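Local coordinates for protein teichoic acid D-alanine hydrolase (Staphylococcus aureus, PDB 5ZH8) that hydrolyses the D-alanyl esters of wall and lipoteichoic acids, releasing D-alanine, and affects methicillin resistance and autolysis, at residues E67-K72 with K78-L83; P74-I79 with K99-K104; G107-E112 with P119-L124; T300-Y305 with K311-L316. All coordinates share one frame; numbering follows the deposited sequence.

Contact 1 of 4, residues E67-K72 with K78-L83; sequences EVYNSK and KIDKYL
Asp80, packed over the Tyr69 ring, has a carboxylate oxygen, OD1, held by several groups at once: a salt bridge from Lys104, a hydrogen bond from Tyr106 OH and a weaker one from Gln84 NE2. Tyr69 meets the other part of this side chain. Its ring lies between two different neighbours, with Asp80 over one face and the backbone N of Ser71 over the opposite face, 3.8 Å above the ring plane and near its centre. The closest carbon approach is 3.6 Å, from Asp80 CB to Tyr69 CE1, while Asp80 OD2 reaches to 3.4 Å from Tyr69 OH. The carboxylate is tilted only 32° from the ring plane, although the two side chains cross at about a right angle. In both residues CG stands anti to the backbone N (chi1 164° for Tyr69, 177° for Asp80), which sends each group out from its own backbone into the gap between strand 68-69 and helix 74-85. Just beyond Tyr69, the amide oxygen of Asn70 closes an Asx turn by accepting from Lys72 N at 3.2 Å, the donor standing well above the carbonyl plane. Tyrosine suits this edge strand because its broad ring can cover a helix side chain while its hydroxyl remains near polar atoms. Aspartate is short enough to keep its charge on the inner side of the helix, where strand 99-106 supplies cationic and hydroxyl partners. With Lys104 so close and Tyr106 donating as well, the buried carboxylate is probably ionised, its charge largely balanced within the fold.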
# COMPACT_ATOMS: atom_id res chain seq x y z
N GLU A 67 0.81 16.78 -25.09
CA GLU A 67 1.87 16.84 -24.10
C GLU A 67 2.39 18.27 -23.99
O GLU A 67 2.49 18.98 -24.99
CB GLU A 67 3.02 15.91 -24.48
CG GLU A 67 2.67 14.43 -24.40
CD GLU A 67 3.89 13.54 -24.50
OE1 GLU A 67 4.80 13.71 -23.67
OE2 GLU A 67 3.96 12.67 -25.42
N VAL A 68 2.67 18.69 -22.77
CA VAL A 68 3.28 19.98 -22.51
C VAL A 68 4.51 19.72 -21.64
O VAL A 68 4.39 19.23 -20.52
CB VAL A 68 2.31 20.95 -21.79
CG1 VAL A 68 2.96 22.31 -21.60
CG2 VAL A 68 1.03 21.10 -22.58
N TYR A 69 5.68 20.04 -22.17
CA TYR A 69 6.92 19.85 -21.44
C TYR A 69 8.02 20.66 -22.09
O TYR A 69 8.38 20.40 -23.24
CB TYR A 69 7.31 18.37 -21.42
CG TYR A 69 8.75 18.14 -21.02
CD1 TYR A 69 9.26 18.64 -19.83
CD2 TYR A 69 9.60 17.42 -21.85
CE1 TYR A 69 10.58 18.43 -19.47
CE2 TYR A 69 10.92 17.20 -21.49
CZ TYR A 69 11.40 17.71 -20.30
OH TYR A 69 12.71 17.48 -19.98
N ASN A 70 8.56 21.61 -21.34
CA ASN A 70 9.60 22.47 -21.85
C ASN A 70 10.93 22.12 -21.20
O ASN A 70 11.26 22.62 -20.12
CB ASN A 70 9.25 23.94 -21.61
CG ASN A 70 10.33 24.88 -22.08
OD1 ASN A 70 11.11 24.56 -22.98
ND2 ASN A 70 10.38 26.06 -21.48
N SER A 71 11.71 21.27 -21.88
CA SER A 71 13.00 20.83 -21.36
C SER A 71 13.99 21.98 -21.22
O SER A 71 14.99 21.85 -20.51
CB SER A 71 13.59 19.74 -22.26
OG SER A 71 13.95 20.27 -23.53
N LYS A 72 13.71 23.11 -21.87
CA LYS A 72 14.54 24.29 -21.75
C LYS A 72 14.35 25.04 -20.43
O LYS A 72 15.12 25.94 -20.12
CB LYS A 72 14.29 25.26 -22.91
CG LYS A 72 14.57 24.68 -24.29
CD LYS A 72 16.01 24.93 -24.77
CE LYS A 72 17.00 23.96 -24.14
NZ LYS A 72 18.26 23.85 -24.92
N LYS A 78 14.21 18.91 -14.70
CA LYS A 78 14.60 18.20 -13.49
C LYS A 78 13.49 17.26 -13.04
O LYS A 78 13.75 16.15 -12.61
CB LYS A 78 14.90 19.22 -12.38
CG LYS A 78 16.04 18.86 -11.44
CD LYS A 78 16.22 19.94 -10.38
CE LYS A 78 17.67 20.43 -10.19
NZ LYS A 78 18.51 19.64 -9.24
N ILE A 79 12.25 17.72 -13.15
CA ILE A 79 11.07 16.94 -12.76
C ILE A 79 10.93 15.74 -13.69
O ILE A 79 10.81 14.60 -13.24
CB ILE A 79 9.78 17.79 -12.80
CG1 ILE A 79 9.81 18.87 -11.71
CG2 ILE A 79 8.55 16.92 -12.62
CD1 ILE A 79 8.84 20.02 -11.93
N ASP A 80 10.94 16.00 -14.99
CA ASP A 80 10.83 14.96 -15.99
C ASP A 80 11.91 13.90 -15.79
O ASP A 80 11.64 12.70 -15.79
CB ASP A 80 10.94 15.57 -17.39
CG ASP A 80 10.91 14.52 -18.48
OD1 ASP A 80 9.83 13.93 -18.73
OD2 ASP A 80 11.97 14.29 -19.07
N LYS A 81 13.13 14.38 -15.61
CA LYS A 81 14.27 13.49 -15.43
C LYS A 81 14.09 12.63 -14.19
O LYS A 81 14.41 11.44 -14.19
CB LYS A 81 15.55 14.31 -15.32
CG LYS A 81 16.81 13.47 -15.32
CD LYS A 81 18.02 14.35 -15.55
CE LYS A 81 19.24 13.53 -15.94
NZ LYS A 81 19.12 12.90 -17.30
N TYR A 82 13.58 13.23 -13.13
CA TYR A 82 13.31 12.51 -11.90
C TYR A 82 12.24 11.46 -12.12
O TYR A 82 12.42 10.30 -11.75
CB TYR A 82 12.89 13.46 -10.77
CG TYR A 82 12.15 12.74 -9.68
CD1 TYR A 82 12.78 11.76 -8.95
CD2 TYR A 82 10.82 13.03 -9.42
CE1 TYR A 82 12.10 11.07 -7.96
CE2 TYR A 82 10.13 12.36 -8.42
CZ TYR A 82 10.77 11.37 -7.70
OH TYR A 82 10.09 10.71 -6.72
N LEU A 83 11.13 11.85 -12.74
CA LEU A 83 10.02 10.92 -13.00
C LEU A 83 10.43 9.75 -13.88
O LEU A 83 9.99 8.62 -13.65
CB LEU A 83 8.82 11.64 -13.62
CG LEU A 83 8.11 12.64 -12.70
CD1 LEU A 83 6.96 13.28 -13.46
CD2 LEU A 83 7.61 11.97 -11.43

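Contact 2 of 4, residues P74-I79 with K99-K104; sequences PKYKKI and KLKMSK
Tyr76 carries CG beside its backbone N (chi1 -62°), while Met102 swings CG anti to its own N (chi1 -171°) and then runs on fully extended; these torsions aim the two side chains past each other in opposite directions, and they form a Met-aromatic contact. It joins helix 74-85 to the antiparallel sheet of the beta-lactamase-type fold. Helix segment 74-79 and strand segment 99-104 run nearly parallel, at 23°, with axes 9.7 Å apart. The sulfur approaches the ring obliquely, Met102 SD lying 5.0 Å from the Tyr76 ring centroid and 3.8 Å from CD1. Farther out, the phenol end lies against the aliphatic base of Lys101, whose CB is 3.5 Å from Tyr76 CZ, and Tyr76 OH goes on to a hydrogen bond with Glu96. Lys101 and Met102 can both meet the helix because they form a classic beta bulge opposite Ile94, which lets successive side chains leave the strand on one face. Lysine suits its place by offering methylenes to the ring while its amine leads away, and methionine by its flexible, polarisable reach. About one turn on along the helix, buried Ile79 completes the contact, its CG2 branch 4.1 Å from Met102 SD.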
# COMPACT_ATOMS: atom_id res chain seq x y z
N PRO A 74 14.83 24.54 -16.66
CA PRO A 74 15.50 23.64 -15.72
C PRO A 74 14.61 22.97 -14.68
O PRO A 74 14.82 21.80 -14.38
CB PRO A 74 16.51 24.55 -15.02
CG PRO A 74 16.82 25.58 -16.03
CD PRO A 74 15.62 25.76 -16.89
N LYS A 75 13.63 23.70 -14.14
CA LYS A 75 12.68 23.14 -13.17
C LYS A 75 12.03 21.88 -13.70
O LYS A 75 12.07 20.83 -13.07
CB LYS A 75 11.54 24.11 -12.88
CG LYS A 75 11.91 25.37 -12.12
CD LYS A 75 10.68 26.22 -11.84
CE LYS A 75 9.75 26.35 -13.04
NZ LYS A 75 8.82 27.51 -12.93
N TYR A 76 11.40 22.01 -14.87
CA TYR A 76 10.58 20.95 -15.45
C TYR A 76 11.44 19.85 -16.05
O TYR A 76 11.03 18.68 -16.05
CB TYR A 76 9.64 21.53 -16.51
CG TYR A 76 8.67 22.52 -15.92
CD1 TYR A 76 7.73 22.11 -14.97
CD2 TYR A 76 8.70 23.86 -16.29
CE1 TYR A 76 6.85 23.02 -14.42
CE2 TYR A 76 7.81 24.76 -15.74
CZ TYR A 76 6.89 24.34 -14.80
OH TYR A 76 6.01 25.24 -14.25
N LYS A 77 12.62 20.21 -16.54
CA LYS A 77 13.57 19.21 -17.01
C LYS A 77 13.98 18.29 -15.86
O LYS A 77 14.09 17.08 -16.02
CB LYS A 77 14.80 19.89 -17.59
CG LYS A 77 15.79 18.90 -18.17
CD LYS A 77 16.88 19.58 -18.98
CE LYS A 77 17.94 18.57 -19.43
NZ LYS A 77 17.34 17.33 -20.02
N LYS A 78 14.21 18.91 -14.70
CA LYS A 78 14.60 18.20 -13.49
C LYS A 78 13.49 17.26 -13.04
O LYS A 78 13.75 16.15 -12.61
CB LYS A 78 14.90 19.22 -12.38
CG LYS A 78 16.04 18.86 -11.44
CD LYS A 78 16.22 19.94 -10.38
CE LYS A 78 17.67 20.43 -10.19
NZ LYS A 78 18.51 19.64 -9.24
N ILE A 79 12.25 17.72 -13.15
CA ILE A 79 11.07 16.94 -12.76
C ILE A 79 10.93 15.74 -13.69
O ILE A 79 10.81 14.60 -13.24
CB ILE A 79 9.78 17.79 -12.80
CG1 ILE A 79 9.81 18.87 -11.71
CG2 ILE A 79 8.55 16.92 -12.62
CD1 ILE A 79 8.84 20.02 -11.93
N LYS A 99 -1.38 28.90 -15.57
CA LYS A 99 -1.08 28.32 -16.88
C LYS A 99 -0.54 26.90 -16.77
O LYS A 99 0.22 26.59 -15.86
CB LYS A 99 -0.07 29.18 -17.63
CG LYS A 99 -0.47 30.64 -17.72
CD LYS A 99 0.10 31.31 -18.95
CE LYS A 99 -0.55 32.67 -19.18
NZ LYS A 99 -0.06 33.32 -20.43
N LEU A 100 -0.93 26.05 -17.71
CA LEU A 100 -0.41 24.69 -17.78
C LEU A 100 1.00 24.72 -18.36
O LEU A 100 1.17 25.01 -19.53
CB LEU A 100 -1.32 23.82 -18.65
CG LEU A 100 -0.97 22.34 -18.82
CD1 LEU A 100 -1.11 21.59 -17.51
CD2 LEU A 100 -1.88 21.71 -19.86
N LYS A 101 1.99 24.45 -17.52
CA LYS A 101 3.40 24.46 -17.94
C LYS A 101 3.97 23.05 -18.15
O LYS A 101 5.03 22.89 -18.77
CB LYS A 101 4.26 25.16 -16.89
CG LYS A 101 3.81 26.55 -16.50
CD LYS A 101 3.87 27.57 -17.61
CE LYS A 101 5.30 27.84 -18.04
NZ LYS A 101 5.35 29.09 -18.86
N MET A 102 3.30 22.04 -17.61
CA MET A 102 3.72 20.66 -17.80
C MET A 102 2.54 19.71 -17.74
O MET A 102 1.70 19.82 -16.86
CB MET A 102 4.76 20.26 -16.75
CG MET A 102 5.42 18.90 -17.02
SD MET A 102 6.82 18.56 -15.95
CE MET A 102 7.39 17.02 -16.67
N SER A 103 2.49 18.78 -18.69
CA SER A 103 1.46 17.75 -18.75
C SER A 103 2.05 16.58 -19.52
O SER A 103 2.33 16.70 -20.71
CB SER A 103 0.21 18.27 -19.47
OG SER A 103 -0.82 17.30 -19.47
N LYS A 104 2.28 15.47 -18.83
CA LYS A 104 2.99 14.34 -19.44
C LYS A 104 2.66 13.02 -18.76
O LYS A 104 2.54 12.94 -17.54
CB LYS A 104 4.50 14.60 -19.39
CG LYS A 104 5.32 13.60 -20.18
CD LYS A 104 6.77 14.06 -20.31
CE LYS A 104 7.57 13.08 -21.16
NZ LYS A 104 9.02 13.43 -21.23

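Contact 3 of 4, residues G107-E112 with P119-L124; sequences GYQDFE and PNTMFL
Gln109 and Thr121 lie alongside each other and run in opposite directions, from facing loops whose CA atoms are 6.9 Å apart at this pair. The glutamine is almost straight: CG is anti to the backbone N (chi1 175°) and the chain stays extended beyond it, laying its aliphatic part along the threonine and bringing the amide up to the hydroxyl. Thr121 meets it with both branches. Its methyl CG2 packs 3.6 Å from Gln109 CG, and its OG1 comes to 2.9 Å from Gln109 OE1. The same OG1 takes a hydrogen bond from the backbone N of Thr118, so the hydroxyl also ties its own turn together. At the other corner of the amide, Gln109 NE2 bonds to the carbonyl oxygen of Lys258. Gln109 sits where the chain turns a corner, forming with Asp110 a classic beta bulge that faces Ile115. Just past it, Tyr108 CB lies 3.7 Å above one face of the Phe111 ring. Threonine suits the buried site because one small side chain supplies both a methyl and a hydroxyl, and glutamine because it is long enough to span the gap between the loops. Since the Lys258 carbonyl calls for an N-H donor, it supports placing the amide nitrogen at that end, with OE1 facing Thr121; amide nitrogen and hydroxyl, both buried, each have a backbone partner.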
# COMPACT_ATOMS: atom_id res chain seq x y z
N GLY A 107 5.02 5.59 -18.55
CA GLY A 107 4.64 4.18 -18.43
C GLY A 107 3.27 3.88 -19.03
O GLY A 107 2.83 4.57 -19.95
N TYR A 108 2.60 2.87 -18.49
CA TYR A 108 1.38 2.33 -19.10
C TYR A 108 0.09 2.61 -18.34
O TYR A 108 0.03 2.50 -17.12
CB TYR A 108 1.54 0.82 -19.29
CG TYR A 108 2.61 0.47 -20.30
CD1 TYR A 108 3.94 0.34 -19.91
CD2 TYR A 108 2.30 0.31 -21.64
CE1 TYR A 108 4.93 0.02 -20.83
CE2 TYR A 108 3.28 0.00 -22.56
CZ TYR A 108 4.58 -0.14 -22.15
OH TYR A 108 5.55 -0.45 -23.08
N GLN A 109 -0.94 2.97 -19.10
CA GLN A 109 -2.31 3.09 -18.60
C GLN A 109 -2.93 1.71 -18.45
O GLN A 109 -3.62 1.42 -17.47
CB GLN A 109 -3.13 3.93 -19.58
CG GLN A 109 -4.61 4.04 -19.25
CD GLN A 109 -5.38 4.64 -20.41
OE1 GLN A 109 -4.99 5.68 -20.94
NE2 GLN A 109 -6.46 3.98 -20.81
N ASP A 110 -2.69 0.86 -19.45
CA ASP A 110 -3.12 -0.52 -19.45
C ASP A 110 -1.93 -1.38 -19.87
O ASP A 110 -1.49 -1.30 -21.02
CB ASP A 110 -4.30 -0.71 -20.41
CG ASP A 110 -4.82 -2.15 -20.45
OD1 ASP A 110 -4.08 -3.08 -20.05
OD2 ASP A 110 -5.97 -2.35 -20.89
N PHE A 111 -1.41 -2.17 -18.94
CA PHE A 111 -0.23 -3.01 -19.19
C PHE A 111 -0.54 -4.21 -20.07
O PHE A 111 0.33 -4.70 -20.79
CB PHE A 111 0.38 -3.51 -17.87
CG PHE A 111 1.36 -2.55 -17.26
CD1 PHE A 111 2.66 -2.49 -17.74
CD2 PHE A 111 0.99 -1.73 -16.22
CE1 PHE A 111 3.57 -1.61 -17.19
CE2 PHE A 111 1.90 -0.85 -15.66
CZ PHE A 111 3.19 -0.80 -16.15
N GLU A 112 -1.78 -4.68 -20.00
CA GLU A 112 -2.19 -5.88 -20.73
C GLU A 112 -2.37 -5.58 -22.23
O GLU A 112 -2.01 -6.41 -23.07
CB GLU A 112 -3.49 -6.45 -20.14
CG GLU A 112 -3.32 -7.10 -18.77
CD GLU A 112 -3.13 -6.10 -17.63
OE1 GLU A 112 -3.95 -5.16 -17.50
OE2 GLU A 112 -2.16 -6.27 -16.86
N PRO A 119 -1.64 12.43 -21.62
CA PRO A 119 -2.40 13.46 -20.89
C PRO A 119 -3.91 13.19 -20.87
O PRO A 119 -4.61 13.68 -19.98
CB PRO A 119 -2.08 14.74 -21.67
CG PRO A 119 -0.72 14.50 -22.24
CD PRO A 119 -0.71 13.03 -22.59
N ASN A 120 -4.40 12.42 -21.83
CA ASN A 120 -5.82 12.03 -21.87
C ASN A 120 -6.21 10.97 -20.84
O ASN A 120 -7.39 10.82 -20.53
CB ASN A 120 -6.20 11.54 -23.27
CG ASN A 120 -6.82 12.62 -24.11
OD1 ASN A 120 -6.18 13.20 -24.99
ND2 ASN A 120 -8.08 12.94 -23.81
N THR A 121 -5.23 10.23 -20.31
CA THR A 121 -5.49 9.21 -19.31
C THR A 121 -6.16 9.79 -18.06
O THR A 121 -5.66 10.76 -17.47
CB THR A 121 -4.20 8.51 -18.88
OG1 THR A 121 -3.52 8.00 -20.03
CG2 THR A 121 -4.51 7.36 -17.93
N MET A 122 -7.27 9.18 -17.67
CA MET A 122 -8.03 9.58 -16.50
C MET A 122 -7.82 8.55 -15.39
O MET A 122 -7.96 7.35 -15.62
CB MET A 122 -9.52 9.68 -16.85
CG MET A 122 -9.82 10.71 -17.92
SD MET A 122 -11.38 10.48 -18.77
CE MET A 122 -12.56 11.00 -17.53
N PHE A 123 -7.49 9.03 -14.20
CA PHE A 123 -7.16 8.17 -13.07
C PHE A 123 -8.25 8.21 -12.02
O PHE A 123 -8.85 9.25 -11.79
CB PHE A 123 -5.83 8.59 -12.45
CG PHE A 123 -4.67 8.48 -13.38
CD1 PHE A 123 -4.43 9.46 -14.32
CD2 PHE A 123 -3.83 7.38 -13.31
CE1 PHE A 123 -3.36 9.35 -15.19
CE2 PHE A 123 -2.76 7.27 -14.18
CZ PHE A 123 -2.52 8.25 -15.12
N LEU A 124 -8.48 7.07 -11.38
CA LEU A 124 -9.38 6.99 -10.24
C LEU A 124 -8.85 7.87 -9.11
O LEU A 124 -7.81 7.58 -8.52
CB LEU A 124 -9.49 5.53 -9.77
CG LEU A 124 -10.36 5.20 -8.57
CD1 LEU A 124 -11.78 5.72 -8.77
CD2 LEU A 124 -10.37 3.69 -8.33

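Contact 4 of 4, residues T300-Y305 with K311-L316; sequences TQIQQY and KITNPL
Tyr305 has Gln303 O over one face of its ring, 3.7 Å above the plane, and meets Thr313 and Asn314 with its edge. It is the C-prime residue of a Schellman motif that ends helix 292-303, its positive phi of 63° turning the chain so that Lys306 N bonds to Gln301 O, while Tyr305 N bonds to Ile302 O. Thr313 CB lies in the ring plane, 3.6 Å from Tyr305 CD1. Farther along the same edge, Tyr305 OH donates a hydrogen bond to Asn314 OD1 at 2.9 Å, arriving in the carbonyl plane on a lone pair with a C=O...O angle of 128°. Ring and amide planes are 67° apart, and the side chains cross at about a right angle. Asn314 is well chosen: while OD1 accepts from the phenol, its ND2 reaches Gln397 O in the C-terminal tail. Threonine serves differently: its OG1 bonds back to Ser309 O, just ahead of its own helix, leaving CB and the methyl CG2 to pack across the contact. One turn back along the helix, Ile302 is buried toward helix 129-142. The two helices meet there through their branched residues, with Thr313 CG2 3.5 Å from Ile302 O and 4.2 Å from Ile302 CG2.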
# COMPACT_ATOMS: atom_id res chain seq x y z
N THR A 300 -7.34 25.85 -9.95
CA THR A 300 -6.95 27.20 -10.37
C THR A 300 -8.17 28.09 -10.57
O THR A 300 -8.13 29.28 -10.26
CB THR A 300 -6.14 27.19 -11.67
OG1 THR A 300 -6.87 26.49 -12.69
CG2 THR A 300 -4.79 26.55 -11.46
N GLN A 301 -9.24 27.52 -11.11
CA GLN A 301 -10.48 28.28 -11.32
C GLN A 301 -11.19 28.62 -10.02
O GLN A 301 -11.74 29.71 -9.89
CB GLN A 301 -11.41 27.51 -12.24
CG GLN A 301 -11.02 27.62 -13.70
CD GLN A 301 -12.03 26.96 -14.61
OE1 GLN A 301 -12.80 27.64 -15.29
NE2 GLN A 301 -12.07 25.64 -14.60
N ILE A 302 -11.16 27.70 -9.05
CA ILE A 302 -11.69 27.99 -7.72
C ILE A 302 -10.84 29.09 -7.06
O ILE A 302 -11.38 30.03 -6.47
CB ILE A 302 -11.74 26.73 -6.83
CG1 ILE A 302 -12.81 25.76 -7.36
CG2 ILE A 302 -12.06 27.09 -5.38
CD1 ILE A 302 -12.65 24.33 -6.89
N GLN A 303 -9.52 28.97 -7.20
CA GLN A 303 -8.60 29.99 -6.71
C GLN A 303 -8.90 31.36 -7.31
O GLN A 303 -8.70 32.38 -6.66
CB GLN A 303 -7.14 29.60 -7.00
CG GLN A 303 -6.54 28.63 -5.99
CD GLN A 303 -5.10 28.28 -6.31
OE1 GLN A 303 -4.79 27.87 -7.43
NE2 GLN A 303 -4.23 28.43 -5.33
N GLN A 304 -9.37 31.36 -8.55
CA GLN A 304 -9.77 32.60 -9.24
C GLN A 304 -11.23 33.01 -9.00
O GLN A 304 -11.78 33.81 -9.74
CB GLN A 304 -9.51 32.45 -10.73
CG GLN A 304 -8.03 32.41 -11.07
CD GLN A 304 -7.75 31.82 -12.44
OE1 GLN A 304 -8.64 31.29 -13.11
NE2 GLN A 304 -6.50 31.92 -12.87
N TYR A 305 -11.85 32.44 -7.97
CA TYR A 305 -13.20 32.83 -7.54
C TYR A 305 -14.28 32.57 -8.58
O TYR A 305 -15.13 33.42 -8.82
CB TYR A 305 -13.21 34.30 -7.10
CG TYR A 305 -12.05 34.63 -6.18
CD1 TYR A 305 -11.89 33.95 -4.98
CD2 TYR A 305 -11.14 35.62 -6.51
CE1 TYR A 305 -10.84 34.24 -4.14
CE2 TYR A 305 -10.09 35.91 -5.67
CZ TYR A 305 -9.95 35.22 -4.49
OH TYR A 305 -8.90 35.52 -3.65
N LYS A 311 -14.72 36.22 -0.24
CA LYS A 311 -15.07 36.07 1.19
C LYS A 311 -15.51 34.65 1.58
O LYS A 311 -15.42 34.28 2.75
CB LYS A 311 -16.15 37.08 1.58
CG LYS A 311 -15.65 38.51 1.64
CD LYS A 311 -16.72 39.43 2.22
CE LYS A 311 -16.34 40.89 2.13
NZ LYS A 311 -15.00 41.16 2.73
N ILE A 312 -15.97 33.86 0.61
CA ILE A 312 -16.25 32.43 0.83
C ILE A 312 -15.01 31.58 0.50
O ILE A 312 -14.63 30.71 1.28
CB ILE A 312 -17.46 31.95 -0.01
CG1 ILE A 312 -18.73 32.72 0.37
CG2 ILE A 312 -17.68 30.45 0.15
CD1 ILE A 312 -19.16 32.57 1.81
N THR A 313 -14.39 31.86 -0.65
CA THR A 313 -13.29 31.05 -1.15
C THR A 313 -12.04 31.11 -0.27
O THR A 313 -11.44 30.08 0.02
CB THR A 313 -12.90 31.46 -2.58
OG1 THR A 313 -14.03 31.33 -3.45
CG2 THR A 313 -11.74 30.61 -3.08
N ASN A 314 -11.65 32.32 0.14
CA ASN A 314 -10.38 32.48 0.86
C ASN A 314 -10.31 31.64 2.14
O ASN A 314 -9.36 30.87 2.32
CB ASN A 314 -10.08 33.95 1.16
CG ASN A 314 -9.84 34.78 -0.09
OD1 ASN A 314 -9.55 34.24 -1.17
ND2 ASN A 314 -9.97 36.10 0.05
N PRO A 315 -11.31 31.77 3.04
CA PRO A 315 -11.29 30.93 4.24
C PRO A 315 -11.41 29.44 3.93
O PRO A 315 -10.72 28.62 4.54
CB PRO A 315 -12.51 31.40 5.04
CG PRO A 315 -12.94 32.68 4.42
CD PRO A 315 -12.49 32.64 3.00
N LEU A 316 -12.29 29.09 2.99
CA LEU A 316 -12.45 27.71 2.56
C LEU A 316 -11.09 27.12 2.18
O LEU A 316 -10.77 26.01 2.60
CB LEU A 316 -13.42 27.62 1.38
CG LEU A 316 -13.53 26.29 0.64
CD1 LEU A 316 -13.95 25.18 1.59
CD2 LEU A 316 -14.51 26.45 -0.53

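How the contacts relate
Contacts 1 and 2 form one neighbourhood: their centres are about 5 Å apart, both use helix 74-85 and share Lys78 and Ile79, and their strands, 68-69 and 99-106, are neighbours at one border of the large antiparallel sheet. The salt bridge between Asp80 and Lys104 crosses from one to the other. Contact 3 comes next along the chain, about 19 Å from each by centres, and touches both through Pro119, which packs on Glu67 and Ser103. Contact 4, late in the sequence, lies about 31 Å from contact 3, centre to centre, on the opposite side of the chain's centre. Together they sample helix-to-sheet, loop-to-loop and helix-to-helix junctions of the beta-lactamase-type fold that this esterase has adapted.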